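Local atomic coordinates of DREP2 (Drosophila melanogaster, PDB entry 4D2K), a protein that binds copies of itself, probably through the CIDE-N domain described here, and probably takes part in apoptotic DNA fragmentation. Residues R10-W15 with T73-L78; L41-S46 with L77-E82. One frame throughout, in Å; residues are numbered along the deposited sequence.

Contact 1: residues R10-W15 with T73-L78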
ATOM      1  N   ARG A  10       0.118   2.223  12.912  1.00 44.74           N
ATOM      2  CA  ARG A  10       1.538   2.317  12.561  1.00 44.04           C
ATOM      3  C   ARG A  10       1.660   3.160  11.290  1.00 39.71           C
ATOM      4  O   ARG A  10       0.766   3.126  10.445  1.00 39.01           O
ATOM      5  CB  ARG A  10       2.138   0.910  12.357  1.00 42.75           C
ATOM      6  CG  ARG A  10       1.626   0.206  11.097  1.00 44.49           C
ATOM      7  CD  ARG A  10       1.918  -1.287  11.052  1.00 54.33           C
ATOM      8  NE  ARG A  10       1.152  -2.020  12.066  1.00 62.32           N
ATOM      9  CZ  ARG A  10       1.406  -3.273  12.435  1.00 59.86           C
ATOM     10  NH1 ARG A  10       2.398  -3.938  11.863  1.00 58.37           N
ATOM     11  NH2 ARG A  10       0.661  -3.861  13.361  1.00 70.30           N
ATOM     12  N   PRO A  11       2.779   3.873  11.120  1.00 36.43           N
ATOM     13  CA  PRO A  11       2.991   4.640   9.886  1.00 34.71           C
ATOM     14  C   PRO A  11       3.466   3.711   8.791  1.00 36.03           C
ATOM     15  O   PRO A  11       4.225   2.792   9.096  1.00 32.81           O
ATOM     16  CB  PRO A  11       4.088   5.635  10.261  1.00 36.98           C
ATOM     17  CG  PRO A  11       4.831   4.964  11.391  1.00 35.64           C
ATOM     18  CD  PRO A  11       3.831   4.112  12.123  1.00 38.54           C
ATOM     19  N   LEU A  12       2.982   3.911   7.562  1.00 35.28           N
ATOM     20  CA  LEU A  12       3.446   3.185   6.382  1.00 31.88           C
ATOM     21  C   LEU A  12       3.500   4.199   5.246  1.00 35.50           C
ATOM     22  O   LEU A  12       2.797   5.220   5.312  1.00 32.69           O
ATOM     23  CB  LEU A  12       2.506   2.020   6.035  1.00 32.34           C
ATOM     24  CG  LEU A  12       2.380   0.904   7.085  1.00 37.11           C
ATOM     25  CD1 LEU A  12       1.297  -0.106   6.712  1.00 33.53           C
ATOM     26  CD2 LEU A  12       3.724   0.230   7.331  1.00 32.28           C
ATOM     27  N   LYS A  13       4.319   3.941   4.220  1.00 32.10           N
ATOM     28  CA  LYS A  13       4.395   4.843   3.065  1.00 36.17           C
ATOM     29  C   LYS A  13       3.702   4.201   1.851  1.00 39.06           C
ATOM     30  O   LYS A  13       3.964   3.047   1.507  1.00 36.54           O
ATOM     31  CB  LYS A  13       5.855   5.197   2.737  1.00 33.77           C
ATOM     32  CG  LYS A  13       6.563   6.085   3.813  1.00 35.98           C
ATOM     33  CD  LYS A  13       8.102   6.130   3.579  1.00 37.38           C
ATOM     34  CE  LYS A  13       8.850   7.043   4.590  1.00 36.93           C
ATOM     35  NZ  LYS A  13      10.349   7.038   4.399  1.00 33.05           N
ATOM     36  N   ILE A  14       2.848   4.954   1.174  1.00 36.97           N
ATOM     37  CA  ILE A  14       2.088   4.390   0.085  1.00 37.34           C
ATOM     38  C   ILE A  14       2.298   5.271  -1.137  1.00 39.80           C
ATOM     39  O   ILE A  14       1.983   6.463  -1.157  1.00 38.93           O
ATOM     40  CB  ILE A  14       0.579   4.216   0.452  1.00 40.24           C
ATOM     41  CG1 ILE A  14      -0.160   3.442  -0.640  1.00 47.66           C
ATOM     42  CG2 ILE A  14      -0.117   5.546   0.671  1.00 51.42           C
ATOM     43  CD1 ILE A  14       0.065   1.940  -0.595  1.00 48.41           C
ATOM     44  N   TRP A  15       2.937   4.677  -2.136  1.00 35.96           N
ATOM     45  CA  TRP A  15       3.297   5.392  -3.342  1.00 36.15           C
ATOM     46  C   TRP A  15       2.542   4.798  -4.539  1.00 38.42           C
ATOM     47  O   TRP A  15       2.200   3.604  -4.539  1.00 35.96           O
ATOM     48  CB  TRP A  15       4.801   5.278  -3.578  1.00 37.97           C
ATOM     49  CG  TRP A  15       5.678   5.855  -2.512  1.00 36.28           C
ATOM     50  CD1 TRP A  15       5.282   6.441  -1.356  1.00 37.97           C
ATOM     51  CD2 TRP A  15       7.111   5.866  -2.499  1.00 33.52           C
ATOM     52  NE1 TRP A  15       6.376   6.838  -0.628  1.00 34.76           N
ATOM     53  CE2 TRP A  15       7.511   6.493  -1.309  1.00 35.34           C
ATOM     54  CE3 TRP A  15       8.092   5.402  -3.378  1.00 37.35           C
ATOM     55  CZ2 TRP A  15       8.865   6.679  -0.975  1.00 36.90           C
ATOM     56  CZ3 TRP A  15       9.439   5.580  -3.036  1.00 36.13           C
ATOM     57  CH2 TRP A  15       9.805   6.210  -1.850  1.00 36.28           C
ATOM     58  N   THR A  73       7.629   1.084   6.125  1.00 32.19           N
ATOM     59  CA  THR A  73       7.837   0.260   4.939  1.00 37.11           C
ATOM     60  C   THR A  73       7.169   0.962   3.748  1.00 35.91           C
ATOM     61  O   THR A  73       6.031   1.446   3.869  1.00 31.52           O
ATOM     62  CB  THR A  73       7.240  -1.166   5.101  1.00 33.89           C
ATOM     63  OG1 THR A  73       7.904  -1.853   6.165  1.00 34.75           O
ATOM     64  CG2 THR A  73       7.375  -1.967   3.824  1.00 31.70           C
ATOM     65  N   VAL A  74       7.896   1.052   2.633  1.00 33.14           N
ATOM     66  CA  VAL A  74       7.372   1.664   1.407  1.00 36.89           C
ATOM     67  C   VAL A  74       6.596   0.638   0.572  1.00 35.39           C
ATOM     68  O   VAL A  74       7.140  -0.388   0.182  1.00 36.23           O
ATOM     69  CB  VAL A  74       8.498   2.266   0.541  1.00 35.52           C
ATOM     70  CG1 VAL A  74       7.902   3.041  -0.648  1.00 33.45           C
ATOM     71  CG2 VAL A  74       9.390   3.161   1.377  1.00 30.79           C
ATOM     72  N   LEU A  75       5.326   0.925   0.327  1.00 33.95           N
ATOM     73  CA  LEU A  75       4.414   0.068  -0.426  1.00 35.63           C
ATOM     74  C   LEU A  75       3.940   0.789  -1.691  1.00 38.00           C
ATOM     75  O   LEU A  75       3.887   2.014  -1.721  1.00 37.55           O
ATOM     76  CB  LEU A  75       3.204  -0.322   0.431  1.00 35.45           C
ATOM     77  CG  LEU A  75       3.450  -1.071   1.742  1.00 36.71           C
ATOM     78  CD1 LEU A  75       2.152  -1.234   2.552  1.00 34.31           C
ATOM     79  CD2 LEU A  75       4.090  -2.433   1.449  1.00 36.62           C
ATOM     80  N   LEU A  76       3.632   0.044  -2.748  1.00 38.09           N
ATOM     81  CA  LEU A  76       3.015   0.642  -3.925  1.00 37.95           C
ATOM     82  C   LEU A  76       1.589   0.143  -4.008  1.00 38.95           C
ATOM     83  O   LEU A  76       1.297  -1.032  -3.764  1.00 39.07           O
ATOM     84  CB  LEU A  76       3.760   0.291  -5.224  1.00 36.12           C
ATOM     85  CG  LEU A  76       5.268   0.529  -5.350  1.00 34.60           C
ATOM     86  CD1 LEU A  76       5.715   0.281  -6.783  1.00 38.41           C
ATOM     87  CD2 LEU A  76       5.676   1.921  -4.893  1.00 35.09           C
ATOM     88  N   LEU A  77       0.702   1.044  -4.381  1.00 40.11           N
ATOM     89  CA  LEU A  77      -0.655   0.662  -4.655  1.00 42.20           C
ATOM     90  C   LEU A  77      -0.752   0.530  -6.176  1.00 42.29           C
ATOM     91  O   LEU A  77      -0.420   1.456  -6.886  1.00 44.65           O
ATOM     92  CB  LEU A  77      -1.615   1.707  -4.095  1.00 41.08           C
ATOM     93  CG  LEU A  77      -3.097   1.404  -3.941  1.00 44.73           C
ATOM     94  CD1 LEU A  77      -3.667   2.306  -2.873  1.00 49.15           C
ATOM     95  CD2 LEU A  77      -3.791   1.677  -5.246  1.00 48.77           C
ATOM     96  N   LEU A  78      -1.171  -0.630  -6.662  1.00 41.37           N
ATOM     97  CA  LEU A  78      -1.335  -0.881  -8.097  1.00 49.55           C
ATOM     98  C   LEU A  78      -2.802  -0.973  -8.443  1.00 51.56           C
ATOM     99  O   LEU A  78      -3.539  -1.761  -7.836  1.00 51.28           O
ATOM    100  CB  LEU A  78      -0.668  -2.198  -8.513  1.00 47.57           C
ATOM    101  CG  LEU A  78       0.801  -2.376  -8.142  1.00 47.40           C
ATOM    102  CD1 LEU A  78       1.306  -3.739  -8.572  1.00 44.56           C
ATOM    103  CD2 LEU A  78       1.632  -1.267  -8.746  1.00 45.60           C
TER

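Contact 2: residues L41-S46 with L77-E82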
ATOM      1  N   LEU A  41      -4.422   8.130  -2.444  1.00 43.61           N
ATOM      2  CA  LEU A  41      -3.982   8.169  -3.830  1.00 45.00           C
ATOM      3  C   LEU A  41      -5.121   8.563  -4.774  1.00 46.33           C
ATOM      4  O   LEU A  41      -4.952   8.537  -5.979  1.00 48.95           O
ATOM      5  CB  LEU A  41      -3.362   6.833  -4.242  1.00 45.41           C
ATOM      6  CG  LEU A  41      -1.833   6.787  -4.053  1.00 43.74           C
ATOM      7  CD1 LEU A  41      -1.445   7.165  -2.652  1.00 43.61           C
ATOM      8  CD2 LEU A  41      -1.280   5.402  -4.372  1.00 43.07           C
ATOM      9  N   GLY A  42      -6.266   8.960  -4.224  1.00 45.83           N
ATOM     10  CA  GLY A  42      -7.373   9.453  -5.033  1.00 47.06           C
ATOM     11  C   GLY A  42      -8.046   8.374  -5.876  1.00 49.78           C
ATOM     12  O   GLY A  42      -8.613   8.641  -6.938  1.00 50.27           O
ATOM     13  N   VAL A  43      -8.038   7.159  -5.345  1.00 46.88           N
ATOM     14  CA  VAL A  43      -8.664   6.010  -5.971  1.00 49.00           C
ATOM     15  C   VAL A  43     -10.072   5.846  -5.394  1.00 50.38           C
ATOM     16  O   VAL A  43     -10.248   5.865  -4.170  1.00 49.86           O
ATOM     17  CB  VAL A  43      -7.842   4.716  -5.701  1.00 51.04           C
ATOM     18  CG1 VAL A  43      -8.522   3.478  -6.296  1.00 52.15           C
ATOM     19  CG2 VAL A  43      -6.397   4.866  -6.203  1.00 51.48           C
ATOM     20  N   PRO A  44     -11.084   5.692  -6.272  1.00 49.96           N
ATOM     21  CA  PRO A  44     -12.467   5.581  -5.788  1.00 51.55           C
ATOM     22  C   PRO A  44     -12.564   4.393  -4.845  1.00 54.58           C
ATOM     23  O   PRO A  44     -11.908   3.379  -5.090  1.00 54.69           O
ATOM     24  CB  PRO A  44     -13.287   5.357  -7.063  1.00 50.64           C
ATOM     25  CG  PRO A  44     -12.431   5.843  -8.187  1.00 50.80           C
ATOM     26  CD  PRO A  44     -11.021   6.070  -7.694  1.00 49.61           C
ATOM     27  N   ALA A  45     -13.339   4.531  -3.775  1.00 53.99           N
ATOM     28  CA  ALA A  45     -13.293   3.568  -2.678  1.00 56.67           C
ATOM     29  C   ALA A  45     -13.680   2.150  -3.057  1.00 61.52           C
ATOM     30  O   ALA A  45     -13.168   1.191  -2.478  1.00 64.10           O
ATOM     31  CB  ALA A  45     -14.188   4.044  -1.544  1.00 51.54           C
ATOM     32  N   SER A  46     -14.560   2.009  -4.037  1.00 61.33           N
ATOM     33  CA  SER A  46     -15.012   0.682  -4.440  1.00 68.18           C
ATOM     34  C   SER A  46     -13.966  -0.078  -5.246  1.00 66.28           C
ATOM     35  O   SER A  46     -13.910  -1.308  -5.186  1.00 68.52           O
ATOM     36  CB  SER A  46     -16.313   0.782  -5.247  1.00 68.08           C
ATOM     37  OG  SER A  46     -16.102   1.502  -6.454  1.00 69.73           O
ATOM     38  N   LEU A  77       0.702   1.044  -4.381  1.00 40.11           N
ATOM     39  CA  LEU A  77      -0.655   0.662  -4.655  1.00 42.20           C
ATOM     40  C   LEU A  77      -0.752   0.530  -6.176  1.00 42.29           C
ATOM     41  O   LEU A  77      -0.420   1.456  -6.886  1.00 44.65           O
ATOM     42  CB  LEU A  77      -1.615   1.707  -4.095  1.00 41.08           C
ATOM     43  CG  LEU A  77      -3.097   1.404  -3.941  1.00 44.73           C
ATOM     44  CD1 LEU A  77      -3.667   2.306  -2.873  1.00 49.15           C
ATOM     45  CD2 LEU A  77      -3.791   1.677  -5.246  1.00 48.77           C
ATOM     46  N   LEU A  78      -1.171  -0.630  -6.662  1.00 41.37           N
ATOM     47  CA  LEU A  78      -1.335  -0.881  -8.097  1.00 49.55           C
ATOM     48  C   LEU A  78      -2.802  -0.973  -8.443  1.00 51.56           C
ATOM     49  O   LEU A  78      -3.539  -1.761  -7.836  1.00 51.28           O
ATOM     50  CB  LEU A  78      -0.668  -2.198  -8.513  1.00 47.57           C
ATOM     51  CG  LEU A  78       0.801  -2.376  -8.142  1.00 47.40           C
ATOM     52  CD1 LEU A  78       1.306  -3.739  -8.572  1.00 44.56           C
ATOM     53  CD2 LEU A  78       1.632  -1.267  -8.746  1.00 45.60           C
ATOM     54  N   ARG A  79      -3.242  -0.172  -9.399  1.00 52.40           N
ATOM     55  CA  ARG A  79      -4.612  -0.288  -9.890  1.00 55.55           C
ATOM     56  C   ARG A  79      -4.618  -0.709 -11.355  1.00 59.01           C
ATOM     57  O   ARG A  79      -3.580  -0.674 -12.023  1.00 57.84           O
ATOM     58  CB  ARG A  79      -5.361   1.029  -9.709  1.00 57.55           C
ATOM     59  CG  ARG A  79      -4.512   2.269  -9.992  1.00 58.13           C
ATOM     60  CD  ARG A  79      -5.277   3.552  -9.706  1.00 55.08           C
ATOM     61  NE  ARG A  79      -6.635   3.488 -10.237  1.00 60.78           N
ATOM     62  CZ  ARG A  79      -7.453   4.531 -10.321  1.00 65.65           C
ATOM     63  NH1 ARG A  79      -7.041   5.728  -9.930  1.00 58.61           N
ATOM     64  NH2 ARG A  79      -8.675   4.382 -10.816  1.00 72.48           N
ATOM     65  N   GLN A  80      -5.785  -1.130 -11.835  1.00 61.05           N
ATOM     66  CA  GLN A  80      -6.039  -1.332 -13.266  1.00 65.96           C
ATOM     67  C   GLN A  80      -4.889  -1.840 -14.125  1.00 65.84           C
ATOM     68  O   GLN A  80      -4.456  -1.126 -15.037  1.00 65.91           O
ATOM     69  CB  GLN A  80      -6.489  -0.005 -13.895  1.00 67.05           C
ATOM     70  CG  GLN A  80      -7.899   0.467 -13.576  1.00 66.78           C
ATOM     71  CD  GLN A  80      -8.248   1.717 -14.362  1.00 72.79           C
ATOM     72  OE1 GLN A  80      -7.356   2.430 -14.843  1.00 73.85           O
ATOM     73  NE2 GLN A  80      -9.542   1.982 -14.514  1.00 70.94           N
ATOM     74  N   GLY A  81      -4.359  -3.021 -13.840  1.00 60.99           N
ATOM     75  CA  GLY A  81      -3.332  -3.557 -14.718  1.00 60.47           C
ATOM     76  C   GLY A  81      -1.925  -3.036 -14.561  1.00 55.83           C
ATOM     77  O   GLY A  81      -1.055  -3.428 -15.313  1.00 55.74           O
ATOM     78  N   GLU A  82      -1.708  -2.110 -13.638  1.00 55.88           N
ATOM     79  CA  GLU A  82      -0.361  -1.617 -13.369  1.00 56.18           C
ATOM     80  C   GLU A  82       0.396  -2.770 -12.730  1.00 54.42           C
ATOM     81  O   GLU A  82      -0.191  -3.568 -12.003  1.00 54.03           O
ATOM     82  CB  GLU A  82      -0.396  -0.388 -12.461  1.00 57.43           C
ATOM     83  CG  GLU A  82      -1.044   0.825 -13.117  1.00 55.44           C
ATOM     84  CD  GLU A  82      -1.469   1.874 -12.112  1.00 56.99           C
ATOM     85  OE1 GLU A  82      -1.186   1.704 -10.914  1.00 55.05           O
ATOM     86  OE2 GLU A  82      -2.097   2.872 -12.518  1.00 64.44           O
TER

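Contact 1: residues R10-W15 with T73-L78
Val74 sets one methyl squarely over the indole of Trp15: CG1 sits 3.4 Å from the centroid of the six-membered ring of Trp15 and only 10° off its normal, a close CH-pi contact. The torsions aim the two at each other, Val74 CG1 lying anti to its own N (chi1 -173°) while the Trp15 ring swings beside its backbone N (chi1 -61°). The other branch, Val74 CG2, meets the extended chain of Lys13 at CD, 3.9 Å away. On the same face Leu76 CD2 tucks against Trp15 CB at 3.7 Å. Replacing Trp15 by an alanine is likely to leave Val74 CG1 without its aromatic surface and Arg22 without its cation-pi partner. On the opposite face of the sheet, Ile14 turns CD1 onto Leu77 CB at 3.9 Å and also reaches Leu75 CB. The backbones run parallel, joined by four bonds: Lys13 N to Thr73 O, Leu75 N to Lys13 O (2.8 Å), Trp15 N to Leu75 O, and Leu77 N to Trp15 O (3.0 Å). Strands 10-16 and 74-79 form the parallel pair of the mixed sheet, with 74-79 in its middle. Strand 22-27 pairs antiparallel beyond Leu12 and Ile14, strand 49-53 lines the far side of Thr73, Leu75 and Leu77, and Phe66 of helix 63-67 packs on Leu12.

Contact 2: residues L41-S46 with L77-E82
Leu41 and Val43 meet the end of strand 74-79 through two side chains, Leu77 and Arg79. Leu41 and Leu77 lie alongside each other, pointing opposite ways, with CD2 of Leu41 3.7 Å from CB of Leu77, and Val43 CG2 rests 4.2 Å from Leu77 CD2. Val43 also lies along Arg79: its CG2 is 3.9 Å from CD of Arg79, and its CG1 stands 4.3 Å above the plane of the Arg79 guanidinium, over the centre of one face. With Arg79 CG set between the backbone N and the carbonyl carbon (chi1 39°), a bend at chi3 (-44°) helps bring the guanidinium over Val43; Pro44 CD lies obliquely to the same group. In the next shell, Val43 is placed by the Schellman motif that closes helix 30-40, where Val43 N reaches Lys38 O and Gly42, at positive phi, turns the chain. Arg79 opens a type I' turn that Glu82 closes, with Glu82 N bonded to Arg79 O at 2.9 Å. The Glu82 side chain returns to the start of the turn: Arg79 N donates to OE1 of Glu82 at 3.2 Å, from well above the carboxylate plane. Farther out, Val49 of strand 49-53 touches both Val43 and Leu77. No hydrogen bond joins the two segments, and the contact rests on apolar carbons and on the flat face of a cation. The salt bridge of NH2 to Glu47 probably offsets the charge of Arg79 and helps hold the guanidinium in place, its face against Val43.

Contacts 1 and 2 share strand 74-79, with their centres about 13 Å apart. Leu77 is common to both: its backbone N belongs to the parallel pairing with residues 10-15, while its side chain touches both Ile14 and Leu41. Leu41 bridges them directly, with CD1 3.8 Å from Ile14 O and CD2 3.9 Å from Trp15 C. The loop after helix 30-40 is in this way seated on the strand pair of contact 1. Contact 1 builds the sheet and contact 2 packs that loop on the end of strand 74-79, an arrangement consistent with the ubiquitin-like fold of CIDE-N domains.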